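Local coordinates for nucleocapsid protein (Sin Nombre virus, PDB 2IC6) that probably packages the viral RNA genome, its N-terminal domain folding as an antiparallel coiled coil thought to help the nucleocapsid protein assemble, at residues Lys8-Gln11 with Asp12-Leu16. The protein carries 1 engineered substitution. Sequence-based numbering, arbitrary orientation.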
ATOM      1  N   LYS A   8      -0.767   6.935 -19.456  1.00 13.99           N
ATOM      2  CA  LYS A   8      -2.038   7.043 -18.754  1.00 14.15           C
ATOM      3  C   LYS A   8      -2.353   5.722 -18.033  1.00 14.34           C
ATOM      4  O   LYS A   8      -2.898   5.762 -16.911  1.00 15.11           O
ATOM      5  CB  LYS A   8      -3.162   7.412 -19.731  1.00 14.74           C
ATOM      6  CG  LYS A   8      -4.556   7.433 -19.185  1.00 16.46           C
ATOM      7  CD  LYS A   8      -4.770   8.324 -17.995  1.00 19.98           C
ATOM      8  CE  LYS A   8      -6.272   8.518 -17.681  1.00 20.55           C
ATOM      9  NZ  LYS A   8      -6.442   9.111 -16.319  1.00 20.21           N
ATOM     10  N   GLU A   9      -2.031   4.573 -18.645  1.00 14.56           N
ATOM     11  CA  GLU A   9      -2.302   3.298 -17.997  1.00 16.97           C
ATOM     12  C   GLU A   9      -1.556   3.195 -16.683  1.00 14.51           C
ATOM     13  O   GLU A   9      -2.119   2.739 -15.675  1.00 14.73           O
ATOM     14  CB  GLU A   9      -1.934   2.153 -18.939  1.00 17.25           C
ATOM     15  CG  GLU A   9      -2.958   1.941 -19.947  1.00 25.02           C
ATOM     16  CD  GLU A   9      -2.655   0.799 -20.904  1.00 25.87           C
ATOM     17  OE1 GLU A   9      -3.421   0.743 -21.903  1.00 35.02           O
ATOM     18  OE2 GLU A   9      -1.685  -0.010 -20.725  1.00 29.52           O
ATOM     19  N   VAL A  10      -0.301   3.585 -16.691  1.00 12.88           N
ATOM     20  CA  VAL A  10       0.529   3.553 -15.487  1.00 13.68           C
ATOM     21  C   VAL A  10      -0.035   4.506 -14.465  1.00 12.77           C
ATOM     22  O   VAL A  10      -0.143   4.166 -13.283  1.00 13.15           O
ATOM     23  CB  VAL A  10       2.035   3.789 -15.793  1.00 13.03           C
ATOM     24  CG1 VAL A  10       2.869   3.813 -14.503  1.00 15.44           C
ATOM     25  CG2 VAL A  10       2.561   2.667 -16.766  1.00 16.55           C
ATOM     26  N   GLN A  11      -0.354   5.751 -14.877  1.00 12.97           N
ATOM     27  CA  GLN A  11      -1.000   6.674 -13.941  1.00 13.00           C
ATOM     28  C   GLN A  11      -2.261   6.140 -13.314  1.00 13.38           C
ATOM     29  O   GLN A  11      -2.452   6.292 -12.111  1.00 13.58           O
ATOM     30  CB  GLN A  11      -1.329   7.987 -14.647  1.00 14.63           C
ATOM     31  CG  GLN A  11      -1.733   9.182 -13.676  0.70 14.32           C
ATOM     32  CD  GLN A  11      -0.707   9.541 -12.530  0.70 17.87           C
ATOM     33  OE1 GLN A  11       0.288  10.280 -12.677  0.70 21.30           O
ATOM     34  NE2 GLN A  11      -0.981   9.014 -11.377  0.70 20.93           N
ATOM     35  N   ASP A  12      -3.156   5.506 -14.073  1.00 13.96           N
ATOM     36  CA  ASP A  12      -4.371   4.946 -13.501  1.00 15.33           C
ATOM     37  C   ASP A  12      -4.051   3.844 -12.538  1.00 14.82           C
ATOM     38  O   ASP A  12      -4.742   3.696 -11.538  1.00 15.32           O
ATOM     39  CB  ASP A  12      -5.313   4.489 -14.607  1.00 16.24           C
ATOM     40  CG  ASP A  12      -5.972   5.654 -15.340  1.00 18.84           C
ATOM     41  OD1 ASP A  12      -5.926   6.829 -14.908  1.00 20.83           O
ATOM     42  OD2 ASP A  12      -6.550   5.391 -16.411  1.00 22.14           O
ATOM     43  N   ASN A  13      -3.024   3.053 -12.835  1.00 14.84           N
ATOM     44  CA  ASN A  13      -2.637   2.002 -11.911  1.00 14.00           C
ATOM     45  C   ASN A  13      -2.063   2.578 -10.622  1.00 12.97           C
ATOM     46  O   ASN A  13      -2.325   2.059  -9.543  1.00 13.34           O
ATOM     47  CB  ASN A  13      -1.666   1.078 -12.620  1.00 15.12           C
ATOM     48  CG  ASN A  13      -1.570  -0.298 -12.030  1.00 16.19           C
ATOM     49  OD1 ASN A  13      -0.626  -1.038 -12.381  1.00 18.22           O
ATOM     50  ND2 ASN A  13      -2.493  -0.669 -11.200  1.00 15.35           N
ATOM     51  N   ILE A  14      -1.318   3.671 -10.700  1.00 12.26           N
ATOM     52  CA  ILE A  14      -0.832   4.344  -9.516  1.00 12.35           C
ATOM     53  C   ILE A  14      -2.054   4.787  -8.738  1.00 12.46           C
ATOM     54  O   ILE A  14      -2.111   4.605  -7.534  1.00 12.56           O
ATOM     55  CB  ILE A  14       0.113   5.520  -9.883  1.00 12.93           C
ATOM     56  CG1 ILE A  14       1.445   4.949 -10.415  1.00 12.05           C
ATOM     57  CG2 ILE A  14       0.367   6.499  -8.712  1.00 13.70           C
ATOM     58  CD1 ILE A  14       2.359   6.007 -11.097  1.00 13.26           C
ATOM     59  N   THR A  15      -3.029   5.415  -9.383  1.00 12.48           N
ATOM     60  CA  THR A  15      -4.269   5.817  -8.620  1.00 13.11           C
ATOM     61  C   THR A  15      -4.937   4.679  -7.909  1.00 13.63           C
ATOM     62  O   THR A  15      -5.335   4.823  -6.737  1.00 13.95           O
ATOM     63  CB  THR A  15      -5.290   6.410  -9.576  1.00 14.21           C
ATOM     64  OG1 THR A  15      -4.671   7.561 -10.118  1.00 14.97           O
ATOM     65  CG2 THR A  15      -6.656   6.771  -8.900  1.00 15.11           C
ATOM     66  N   LEU A  16      -5.169   3.573  -8.570  1.00 13.75           N
ATOM     67  CA  LEU A  16      -5.840   2.437  -7.974  1.00 14.52           C
ATOM     68  C   LEU A  16      -5.034   1.982  -6.792  1.00 13.48           C
ATOM     69  O   LEU A  16      -5.605   1.700  -5.728  1.00 14.73           O
ATOM     70  CB  LEU A  16      -5.999   1.347  -8.988  1.00 15.16           C
ATOM     71  CG  LEU A  16      -6.648   0.068  -8.516  1.00 19.41           C
ATOM     72  CD1 LEU A  16      -8.011   0.393  -8.042  1.00 24.02           C
ATOM     73  CD2 LEU A  16      -6.598  -0.919  -9.670  1.00 22.66           C
TER
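Lys8 and Asp12, one turn apart near the start of helix 6-37, are joined by a salt bridge between NZ of Lys8 and OD1 of Asp12 (2.7 Å). The lysine chain starts out extended (chi1 174°) and kinks at chi2 (56°), which swings the ammonium along the helix to the carboxylate. There OD1 accepts through its syn lone pair, on the side of OD2, and the end of the lysine chain passes the carboxylate at a slant, with CE close to both oxygens, 3.4 Å from Asp12 OD2. The backbones of the same two residues are joined by an i to i+4 hydrogen bond, Asp12 N to Lys8 O.

Three further i to i+4 backbone bonds follow: Asn13 N to Glu9 O, Ile14 N to Val10 O, and Thr15 N to Gln11 O (2.9 Å). Thr15 OG1 lies 3.2 Å from the same Gln11 O.

Apolar contact lies on another face. Val10 CG1 meets Ile14 CD1 at 4.1 Å, branch end against branch end. In one of two conformers of Gln11, its amide NE2 sits beside the Ile14 CG2 methyl, a doubtful contact. These side chains reach helix 41-74: Val10 touches Leu71, Gln11 touches Leu68, and the buried Ile14 packs on Leu64 and Leu68.

The turn is thus amphipathic, as expected of an antiparallel coiled coil: aliphatic groups build the interhelical seam, and a charge pair away from it ties successive turns together, probably adding modestly to helix stability.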